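Uncharacterized protein (Thermomonospora curvata, PDB 4MVE) is of unknown function but folds as a single-chain, curled antiparallel beta-sheet protein that combines GXWXG and DUF4334 family regions. Local coordinates at residues 7-12 and 26-31; 12-17 and 127-132; 33-38 and 106-111; 73-78 and 96-101. All blocks are in the same frame, centred on the assembly; numbering follows the deposited sequence.

Contact 1: residues 7-12 and 26-31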
# COMPACT_ATOMS: atom_id res chain seq x y z
N GLU A 7 -6.36 -11.28 -9.94
CA GLU A 7 -7.25 -10.54 -9.05
C GLU A 7 -7.89 -11.48 -8.02
O GLU A 7 -7.89 -11.16 -6.83
CB GLU A 7 -8.36 -9.83 -9.86
CG GLU A 7 -7.83 -8.70 -10.74
CD GLU A 7 -7.34 -9.10 -12.13
OE1 GLU A 7 -7.28 -10.31 -12.43
OE2 GLU A 7 -6.99 -8.18 -12.90
N GLN A 8 -8.39 -12.63 -8.46
CA GLN A 8 -9.07 -13.60 -7.61
C GLN A 8 -8.10 -14.25 -6.64
O GLN A 8 -8.43 -14.36 -5.46
CB GLN A 8 -9.81 -14.65 -8.44
CG GLN A 8 -11.13 -14.10 -9.00
CD GLN A 8 -11.92 -15.04 -9.90
OE1 GLN A 8 -13.02 -14.70 -10.36
NE2 GLN A 8 -11.38 -16.22 -10.21
N ARG A 9 -6.90 -14.64 -7.13
CA ARG A 9 -5.86 -15.21 -6.28
C ARG A 9 -5.39 -14.19 -5.22
O ARG A 9 -5.20 -14.56 -4.06
CB ARG A 9 -4.66 -15.64 -7.12
CG ARG A 9 -4.79 -17.01 -7.72
CD ARG A 9 -3.43 -17.67 -7.73
NE ARG A 9 -2.80 -17.63 -9.05
CZ ARG A 9 -1.50 -17.82 -9.28
NH1 ARG A 9 -0.66 -18.02 -8.26
NH2 ARG A 9 -1.02 -17.79 -10.52
N LEU A 10 -5.22 -12.91 -5.62
CA LEU A 10 -4.74 -11.92 -4.66
C LEU A 10 -5.81 -11.52 -3.66
O LEU A 10 -5.50 -11.34 -2.50
CB LEU A 10 -4.18 -10.67 -5.35
CG LEU A 10 -2.77 -10.81 -5.98
CD1 LEU A 10 -2.47 -9.60 -6.84
CD2 LEU A 10 -1.66 -10.93 -4.90
N ALA A 11 -7.08 -11.46 -4.08
CA ALA A 11 -8.19 -11.09 -3.20
C ALA A 11 -8.29 -12.09 -2.03
O ALA A 11 -8.49 -11.67 -0.89
CB ALA A 11 -9.50 -11.03 -4.00
N LYS A 12 -8.12 -13.38 -2.31
CA LYS A 12 -8.20 -14.46 -1.30
C LYS A 12 -7.09 -14.32 -0.25
O LYS A 12 -7.36 -14.48 0.94
CB LYS A 12 -8.14 -15.85 -1.97
CG LYS A 12 -9.49 -16.30 -2.53
CD LYS A 12 -9.40 -17.52 -3.44
CE LYS A 12 -9.58 -18.83 -2.72
NZ LYS A 12 -9.90 -19.94 -3.66
N GLU A 26 4.74 -10.45 -6.93
CA GLU A 26 5.23 -9.71 -8.08
C GLU A 26 4.66 -10.27 -9.37
O GLU A 26 4.24 -9.48 -10.22
CB GLU A 26 6.76 -9.72 -8.10
CG GLU A 26 7.36 -9.08 -9.33
CD GLU A 26 8.73 -8.50 -9.05
OE1 GLU A 26 8.79 -7.45 -8.36
OE2 GLU A 26 9.73 -9.15 -9.41
N GLU A 27 4.64 -11.62 -9.53
CA GLU A 27 4.08 -12.27 -10.73
C GLU A 27 2.61 -11.88 -10.87
O GLU A 27 2.15 -11.53 -11.96
CB GLU A 27 4.21 -13.81 -10.69
CG GLU A 27 5.62 -14.36 -10.87
CD GLU A 27 5.90 -15.72 -10.24
OE1 GLU A 27 4.94 -16.39 -9.77
OE2 GLU A 27 7.09 -16.11 -10.20
N LEU A 28 1.89 -11.90 -9.76
CA LEU A 28 0.47 -11.58 -9.78
C LEU A 28 0.24 -10.06 -9.98
O LEU A 28 -0.62 -9.68 -10.78
CB LEU A 28 -0.21 -12.11 -8.51
CG LEU A 28 -0.31 -13.67 -8.41
CD1 LEU A 28 -0.64 -14.12 -6.98
CD2 LEU A 28 -1.36 -14.23 -9.36
N TYR A 29 1.06 -9.22 -9.33
CA TYR A 29 0.98 -7.77 -9.46
C TYR A 29 1.16 -7.30 -10.91
O TYR A 29 0.39 -6.45 -11.37
CB TYR A 29 2.05 -7.15 -8.56
CG TYR A 29 2.09 -5.64 -8.56
CD1 TYR A 29 2.93 -4.95 -9.42
CD2 TYR A 29 1.36 -4.90 -7.63
CE1 TYR A 29 3.00 -3.55 -9.40
CE2 TYR A 29 1.46 -3.51 -7.56
CZ TYR A 29 2.26 -2.84 -8.47
OH TYR A 29 2.35 -1.48 -8.42
N ASP A 30 2.16 -7.85 -11.62
CA ASP A 30 2.47 -7.46 -13.00
C ASP A 30 1.30 -7.70 -13.98
O ASP A 30 1.30 -7.12 -15.05
CB ASP A 30 3.74 -8.17 -13.50
CG ASP A 30 5.03 -7.67 -12.85
OD1 ASP A 30 5.01 -6.57 -12.23
OD2 ASP A 30 6.06 -8.37 -12.97
N ARG A 31 0.30 -8.50 -13.58
CA ARG A 31 -0.87 -8.81 -14.40
C ARG A 31 -2.07 -7.91 -14.02
O ARG A 31 -3.12 -7.98 -14.66
CB ARG A 31 -1.23 -10.31 -14.25
CG ARG A 31 -0.31 -11.19 -15.10
CD ARG A 31 -0.08 -12.58 -14.55
NE ARG A 31 -1.31 -13.37 -14.50
CZ ARG A 31 -1.49 -14.43 -13.73
NH1 ARG A 31 -2.65 -15.08 -13.73
NH2 ARG A 31 -0.51 -14.85 -12.93
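L28 lies at the centre of this helix-helix contact, its side chain wedged between those of R9 and L10. One branch goes to each neighbour: CD2 of L28 sits over the middle of one face of the R9 guanidinium, 3.6 Å from R9 CZ, while CB and CD1 of L28 run alongside L10 in the opposite sense. The closest approach of the leucines is L10 CD1 to L28 CB, 3.8 Å, and L10 CD2 lies 3.9 Å from L28 CD1, a close apolar fit with no hydrogen bond across the pair of segments. R9 reaches its place by bending at chi2 (-144°) and chi3 (-102°), which lays its flat end across the leucine nearly at right angles. At the solvent-facing edge two like charges come close, with R9 NH2 at 3.8 Å from R31 NH2, meeting the R31 guanidinium at its edge. D5 probably eases this closeness, since its OD2 forms a salt bridge with R31 NH1 and a long, weak ion pair with R9 NE. The contact thus joins helix 5-16 to helix 22-29 as a helical pair; beneath it L10 and Y29 both rest on V131 of strand 129-136, and A6 of the first helix also packs on L28.

Contact 2: residues 12-17 and 127-132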
# COMPACT_ATOMS: atom_id res chain seq x y z
N LYS A 12 -8.12 -13.38 -2.31
CA LYS A 12 -8.20 -14.46 -1.30
C LYS A 12 -7.09 -14.32 -0.25
O LYS A 12 -7.36 -14.48 0.94
CB LYS A 12 -8.14 -15.85 -1.97
CG LYS A 12 -9.49 -16.30 -2.53
CD LYS A 12 -9.40 -17.52 -3.44
CE LYS A 12 -9.58 -18.83 -2.72
NZ LYS A 12 -9.90 -19.94 -3.66
N ILE A 13 -5.85 -14.01 -0.71
CA ILE A 13 -4.69 -13.81 0.18
C ILE A 13 -4.92 -12.55 1.05
O ILE A 13 -4.79 -12.61 2.27
CB ILE A 13 -3.39 -13.72 -0.65
CG1 ILE A 13 -3.07 -15.09 -1.35
CG2 ILE A 13 -2.20 -13.25 0.24
CD1 ILE A 13 -2.12 -14.94 -2.71
N ILE A 14 -5.30 -11.43 0.43
CA ILE A 14 -5.56 -10.16 1.12
C ILE A 14 -6.70 -10.32 2.15
O ILE A 14 -6.55 -9.81 3.25
CB ILE A 14 -5.92 -9.03 0.07
CG1 ILE A 14 -4.72 -8.73 -0.86
CG2 ILE A 14 -6.49 -7.73 0.75
CD1 ILE A 14 -5.11 -7.75 -2.05
N ALA A 15 -7.82 -11.00 1.80
CA ALA A 15 -8.95 -11.15 2.73
C ALA A 15 -8.59 -12.05 3.92
O ALA A 15 -9.13 -11.84 5.00
CB ALA A 15 -10.19 -11.68 2.01
N SER A 16 -7.70 -13.02 3.74
CA SER A 16 -7.34 -13.90 4.85
C SER A 16 -6.10 -13.38 5.67
O SER A 16 -5.78 -13.96 6.69
CB SER A 16 -7.07 -15.31 4.32
OG SER A 16 -5.85 -15.32 3.60
N GLY A 17 -5.42 -12.33 5.19
CA GLY A 17 -4.23 -11.77 5.84
C GLY A 17 -3.05 -12.72 5.79
O GLY A 17 -2.11 -12.60 6.57
N ASP A 127 -12.72 -3.15 -6.74
CA ASP A 127 -13.07 -1.77 -6.33
C ASP A 127 -12.64 -1.40 -4.89
O ASP A 127 -12.44 -0.22 -4.60
CB ASP A 127 -14.58 -1.56 -6.46
CG ASP A 127 -15.06 -1.55 -7.90
OD1 ASP A 127 -14.21 -1.32 -8.81
OD2 ASP A 127 -16.26 -1.79 -8.13
N ASP A 128 -12.50 -2.42 -4.01
CA ASP A 128 -12.18 -2.18 -2.61
C ASP A 128 -10.83 -2.75 -2.16
O ASP A 128 -10.57 -2.78 -0.96
CB ASP A 128 -13.30 -2.78 -1.75
CG ASP A 128 -14.64 -2.14 -2.00
OD1 ASP A 128 -14.67 -0.94 -2.38
OD2 ASP A 128 -15.66 -2.85 -1.87
N MSE A 129 -9.99 -3.20 -3.12
CA MSE A 129 -8.67 -3.78 -2.83
C MSE A 129 -7.66 -3.39 -3.88
O MSE A 129 -7.96 -3.44 -5.07
CB MSE A 129 -8.71 -5.32 -2.74
CG MSE A 129 -9.52 -5.86 -1.60
SE MSE A 129 -9.48 -7.79 -1.68
CE MSE A 129 -10.48 -8.13 -0.08
N VAL A 130 -6.48 -3.00 -3.43
CA VAL A 130 -5.31 -2.66 -4.27
C VAL A 130 -4.10 -3.34 -3.69
O VAL A 130 -4.06 -3.57 -2.48
CB VAL A 130 -5.02 -1.14 -4.43
CG1 VAL A 130 -6.20 -0.37 -5.02
CG2 VAL A 130 -4.52 -0.50 -3.13
N VAL A 131 -3.08 -3.62 -4.52
CA VAL A 131 -1.79 -4.10 -4.03
C VAL A 131 -0.88 -2.88 -4.15
O VAL A 131 -0.97 -2.19 -5.15
CB VAL A 131 -1.25 -5.36 -4.77
CG1 VAL A 131 0.23 -5.59 -4.48
CG2 VAL A 131 -2.04 -6.62 -4.38
N GLY A 132 -0.05 -2.61 -3.15
CA GLY A 132 0.88 -1.48 -3.23
C GLY A 132 2.27 -2.04 -3.40
O GLY A 132 2.62 -2.99 -2.70
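M129, a selenomethionine, meets I14 and A15 where the N-terminal helix 5-16 lies across the antiparallel sheet, a helix-on-sheet packing in which the axes of the helix part 12-16 and of strand 129-132 cross at 95°, 10.0 Å apart at their closest. The helix ends at G17, whose positive phi and two bonds back into the last turn make a Schellman motif. M129 opens the strand and points at the helix. Beyond CG its chain is extended, chi2 179° and chi3 177°, which carries SE and CE out along I14, the two side chains lying alongside and running in opposite senses. SE comes to 3.9 Å from I14 CG2, and the terminal CE rests 4.1 Å from A15 CB at the more exposed margin. A11, one turn back on the helix, covers M129 as well. V130 turns its side chain to the other side of the sheet, toward F39 and L147, and offers the helix little more than its carbonyl oxygen, near I14 CD1. With V131 the chain again contributes a methyl to the helix side, where V125 also packs on it. The two branches of I14 divide the work: CG2 faces the selenium, and CD1, at the end of the other arm, crosses obliquely to V131 CG2 at 4.0 Å.

Contact 3: residues 33-38 and 106-111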
# COMPACT_ATOMS: atom_id res chain seq x y z
N ALA A 33 -4.25 -4.32 -13.36
CA ALA A 33 -4.60 -3.10 -14.05
C ALA A 33 -4.20 -1.86 -13.22
O ALA A 33 -4.34 -1.87 -12.00
CB ALA A 33 -6.10 -3.07 -14.33
N PRO A 34 -3.75 -0.77 -13.89
CA PRO A 34 -3.50 0.49 -13.15
C PRO A 34 -4.81 1.13 -12.66
O PRO A 34 -5.89 0.78 -13.15
CB PRO A 34 -2.80 1.38 -14.18
CG PRO A 34 -3.15 0.83 -15.51
CD PRO A 34 -3.57 -0.60 -15.35
N VAL A 35 -4.70 2.06 -11.71
CA VAL A 35 -5.86 2.77 -11.15
C VAL A 35 -5.65 4.27 -11.29
O VAL A 35 -4.51 4.72 -11.14
CB VAL A 35 -6.20 2.40 -9.66
CG1 VAL A 35 -6.65 0.95 -9.54
CG2 VAL A 35 -5.05 2.69 -8.69
N PRO A 36 -6.72 5.07 -11.53
CA PRO A 36 -6.53 6.53 -11.54
C PRO A 36 -6.36 7.05 -10.10
O PRO A 36 -6.71 6.35 -9.15
CB PRO A 36 -7.81 7.05 -12.20
CG PRO A 36 -8.83 6.04 -11.93
CD PRO A 36 -8.14 4.71 -11.74
N VAL A 37 -5.82 8.29 -9.95
CA VAL A 37 -5.56 8.95 -8.67
C VAL A 37 -6.83 9.05 -7.78
O VAL A 37 -6.74 8.69 -6.60
CB VAL A 37 -4.89 10.35 -8.92
CG1 VAL A 37 -4.99 11.27 -7.70
CG2 VAL A 37 -3.44 10.18 -9.35
N ASP A 38 -8.01 9.48 -8.34
CA ASP A 38 -9.22 9.67 -7.52
C ASP A 38 -9.80 8.34 -6.96
O ASP A 38 -10.44 8.35 -5.90
CB ASP A 38 -10.28 10.51 -8.25
CG ASP A 38 -9.95 12.01 -8.30
OD1 ASP A 38 -8.80 12.40 -7.89
OD2 ASP A 38 -10.80 12.79 -8.78
N THR A 106 4.25 0.45 -16.59
CA THR A 106 2.84 0.71 -16.34
C THR A 106 2.73 1.91 -15.44
O THR A 106 3.33 1.94 -14.37
CB THR A 106 2.11 -0.50 -15.76
OG1 THR A 106 2.18 -1.58 -16.69
CG2 THR A 106 0.64 -0.21 -15.41
N VAL A 107 1.97 2.90 -15.91
CA VAL A 107 1.66 4.15 -15.23
C VAL A 107 0.37 3.94 -14.43
O VAL A 107 -0.62 3.53 -14.97
CB VAL A 107 1.53 5.31 -16.27
CG1 VAL A 107 0.95 6.57 -15.63
CG2 VAL A 107 2.88 5.61 -16.95
N SER A 108 0.41 4.21 -13.13
CA SER A 108 -0.73 4.10 -12.23
C SER A 108 -0.60 5.12 -11.12
O SER A 108 0.45 5.76 -10.98
CB SER A 108 -0.80 2.70 -11.63
OG SER A 108 -2.05 2.51 -10.98
N ALA A 109 -1.66 5.28 -10.33
CA ALA A 109 -1.61 6.11 -9.14
C ALA A 109 -0.54 5.56 -8.19
O ALA A 109 -0.40 4.34 -8.00
CB ALA A 109 -2.96 6.16 -8.44
N ALA A 110 0.24 6.47 -7.64
CA ALA A 110 1.30 6.13 -6.72
C ALA A 110 1.31 7.09 -5.56
O ALA A 110 1.09 8.27 -5.78
CB ALA A 110 2.64 6.16 -7.45
N MSE A 111 1.52 6.61 -4.32
CA MSE A 111 1.69 7.55 -3.21
C MSE A 111 3.16 7.93 -3.07
O MSE A 111 4.01 7.06 -3.06
CB MSE A 111 1.17 6.97 -1.90
CG MSE A 111 0.90 8.01 -0.85
SE MSE A 111 0.82 7.11 0.90
CE MSE A 111 2.66 6.60 1.07
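V35 and the S108-A109 step are joined by two hydrogen bonds, one through a side chain and one through the backbone. V35 N donates to S108 OG at 2.8 Å in a nearly straight bond (169°), and A109 N donates to V35 O at 3.0 Å, meeting that oxygen almost end-on to its carbonyl. The hydroxyl can serve here because S108 OG stands opposite its own backbone N, chi1 -168°, which swings it out to the passing segment; it is also hydrogen-bonded to F122 O of strand 118-124, so one oxygen links three pieces of chain. An alanine in place of S108 would remove that oxygen and is likely to leave V35 N without its mate and F122 O short of a partner. Around this polar core the packing spreads both ways. P34 lays its ring over the strand, with CB 3.2 Å from V107 O and CG 3.9 Å from T106 CG2, the proline and threonine side chains meeting at about a right angle. On the other flank the small methyl of A109 sits among V35, P36 and V37, its CB 4.1 Å from both V35 CG2 and V37 CG2. V37 also touches L98 and E100, and the A33 backbone bonds R124 of strand 118-124. The touching parts, 34-37 and 106-109, run in roughly the same direction, 28° apart, yet without regular strand pairing: this is a proline-containing connection running alongside strand 106-113 of a curled antiparallel sheet, joined to that strand by a serine hydroxyl and one backbone bond.

Contact 4: residues 73-78 and 96-101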
# COMPACT_ATOMS: atom_id res chain seq x y z
N ASP A 73 -3.12 15.93 -3.13
CA ASP A 73 -2.00 16.60 -2.51
C ASP A 73 -1.89 16.33 -1.04
O ASP A 73 -0.89 16.72 -0.44
CB ASP A 73 -2.10 18.09 -2.76
CG ASP A 73 -1.71 18.47 -4.19
OD1 ASP A 73 -0.65 17.96 -4.67
OD2 ASP A 73 -2.44 19.27 -4.81
N HIS A 74 -2.90 15.69 -0.43
CA HIS A 74 -2.88 15.48 1.02
C HIS A 74 -3.27 14.06 1.40
O HIS A 74 -4.45 13.69 1.38
CB HIS A 74 -3.78 16.52 1.70
CG HIS A 74 -3.38 17.95 1.43
ND1 HIS A 74 -4.11 18.75 0.55
CD2 HIS A 74 -2.35 18.68 1.93
CE1 HIS A 74 -3.53 19.94 0.58
NE2 HIS A 74 -2.46 19.94 1.38
N VAL A 75 -2.26 13.25 1.76
CA VAL A 75 -2.37 11.85 2.16
C VAL A 75 -1.74 11.63 3.55
O VAL A 75 -0.62 12.09 3.81
CB VAL A 75 -1.65 10.96 1.09
CG1 VAL A 75 -1.72 9.47 1.45
CG2 VAL A 75 -2.24 11.19 -0.31
N GLU A 76 -2.42 10.86 4.40
CA GLU A 76 -1.86 10.43 5.68
C GLU A 76 -1.34 9.02 5.44
O GLU A 76 -2.13 8.10 5.28
CB GLU A 76 -2.87 10.53 6.83
CG GLU A 76 -3.41 11.95 7.00
CD GLU A 76 -4.64 12.06 7.88
OE1 GLU A 76 -5.40 11.07 7.95
OE2 GLU A 76 -4.87 13.14 8.46
N PRO A 77 -0.01 8.82 5.30
CA PRO A 77 0.50 7.49 4.95
C PRO A 77 0.53 6.48 6.09
O PRO A 77 0.57 5.27 5.82
CB PRO A 77 1.92 7.76 4.46
CG PRO A 77 2.33 9.01 5.16
CD PRO A 77 1.08 9.82 5.40
N LEU A 78 0.57 6.94 7.34
CA LEU A 78 0.74 6.03 8.48
C LEU A 78 -0.26 6.20 9.57
O LEU A 78 0.06 6.70 10.65
CB LEU A 78 2.16 6.17 9.08
CG LEU A 78 3.32 5.95 8.09
CD1 LEU A 78 4.60 6.46 8.69
CD2 LEU A 78 3.46 4.44 7.74
N ALA A 96 2.23 12.87 2.70
CA ALA A 96 2.40 12.33 1.38
C ALA A 96 1.39 12.92 0.40
O ALA A 96 0.58 13.78 0.76
CB ALA A 96 2.29 10.81 1.42
N ARG A 97 1.49 12.53 -0.86
CA ARG A 97 0.61 12.98 -1.93
C ARG A 97 0.55 11.92 -3.03
O ARG A 97 1.30 10.93 -2.98
CB ARG A 97 1.04 14.37 -2.46
CG ARG A 97 2.35 14.37 -3.17
CD ARG A 97 3.11 15.70 -3.02
NE ARG A 97 4.41 15.58 -3.69
CZ ARG A 97 5.42 14.80 -3.27
NH1 ARG A 97 5.31 14.11 -2.14
NH2 ARG A 97 6.55 14.74 -3.96
N LEU A 98 -0.38 12.09 -3.95
CA LEU A 98 -0.59 11.14 -5.05
C LEU A 98 -0.23 11.74 -6.39
O LEU A 98 -0.57 12.90 -6.67
CB LEU A 98 -2.06 10.71 -5.12
CG LEU A 98 -2.58 9.79 -3.99
CD1 LEU A 98 -4.11 9.86 -3.92
CD2 LEU A 98 -2.15 8.34 -4.22
N ARG A 99 0.46 10.95 -7.20
CA ARG A 99 0.82 11.31 -8.58
C ARG A 99 0.70 10.07 -9.45
O ARG A 99 0.57 8.95 -8.92
CB ARG A 99 2.25 11.88 -8.65
CG ARG A 99 2.49 13.19 -7.86
CD ARG A 99 1.65 14.34 -8.47
NE ARG A 99 1.97 15.66 -7.92
CZ ARG A 99 1.34 16.23 -6.90
NH1 ARG A 99 0.42 15.57 -6.21
NH2 ARG A 99 1.68 17.45 -6.51
N GLU A 100 0.72 10.24 -10.78
CA GLU A 100 0.74 9.10 -11.69
C GLU A 100 2.20 8.85 -12.03
O GLU A 100 2.85 9.76 -12.54
CB GLU A 100 -0.10 9.35 -12.94
CG GLU A 100 -1.59 9.42 -12.65
CD GLU A 100 -2.39 9.71 -13.90
OE1 GLU A 100 -2.39 10.88 -14.35
OE2 GLU A 100 -3.00 8.76 -14.45
N VAL A 101 2.71 7.66 -11.67
CA VAL A 101 4.12 7.26 -11.82
C VAL A 101 4.21 5.90 -12.52
O VAL A 101 3.34 5.07 -12.30
CB VAL A 101 4.83 7.21 -10.43
CG1 VAL A 101 6.36 7.04 -10.58
CG2 VAL A 101 4.52 8.45 -9.57
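V75 and A96 form a single antiparallel bridge of the hydrogen-bonded kind, V75 N to A96 O at 3.1 Å with a weak return bond from A96 N to V75 O, between strand segments 74-78 and 96-101, whose directions differ by 118° and which therefore soon part. Next to the bridge, V75 CB lies 4.0 Å from A96 CB, while its CG2 turns along the other strand to reach R97 CA and, at 4.0 Å, L98 CG. P77 CG also touches the A96 methyl, from a direction roughly at right angles to V75. This is how the curled antiparallel sheet brings strand 74-81 up to the start of strand 96-103, and M111 of strand 106-113 packs against V75 and P77. At the outer end D73 and R99 make a salt bridge: R99 NH1 and NH2 both grip the one oxygen D73 OD1, each at 3.0 Å, end-on and close to the guanidinium plane, with the carboxylate turned 72° from it. The bend at chi2 (-65°) folds R99 back, and NH1 also bonds L98 O at 2.9 Å, which fixes the rotation of the group. A leucine in place of R99 would probably leave the D73 carboxylate without its countercharge and L98 O without this donor. R97 sends its own charged end elsewhere, to D114.

Overall arrangement
Contacts 1 and 2 share K12 and helix 5-16, with centres about 9 Å apart; Y29 CD2 of the first comes to 3.4 Å from V131 CG1 of the second, so the helical pair and the helix-sheet packing form one continuous apolar patch. Contact 3 follows contact 1 directly along the chain, as residues 33-38 leave helix 22-29 for strand 106-113, their centres about 16 Å apart. Contact 4 lies about 12 Å from contact 3, centre to centre, and touches it through the neighbouring strands 96-103 and 106-113, where A110 N approaches R99 O and M111 packs on V75. Contacts 1 and 4, about 23 Å apart between centres, occupy opposite sides of the chain's centre.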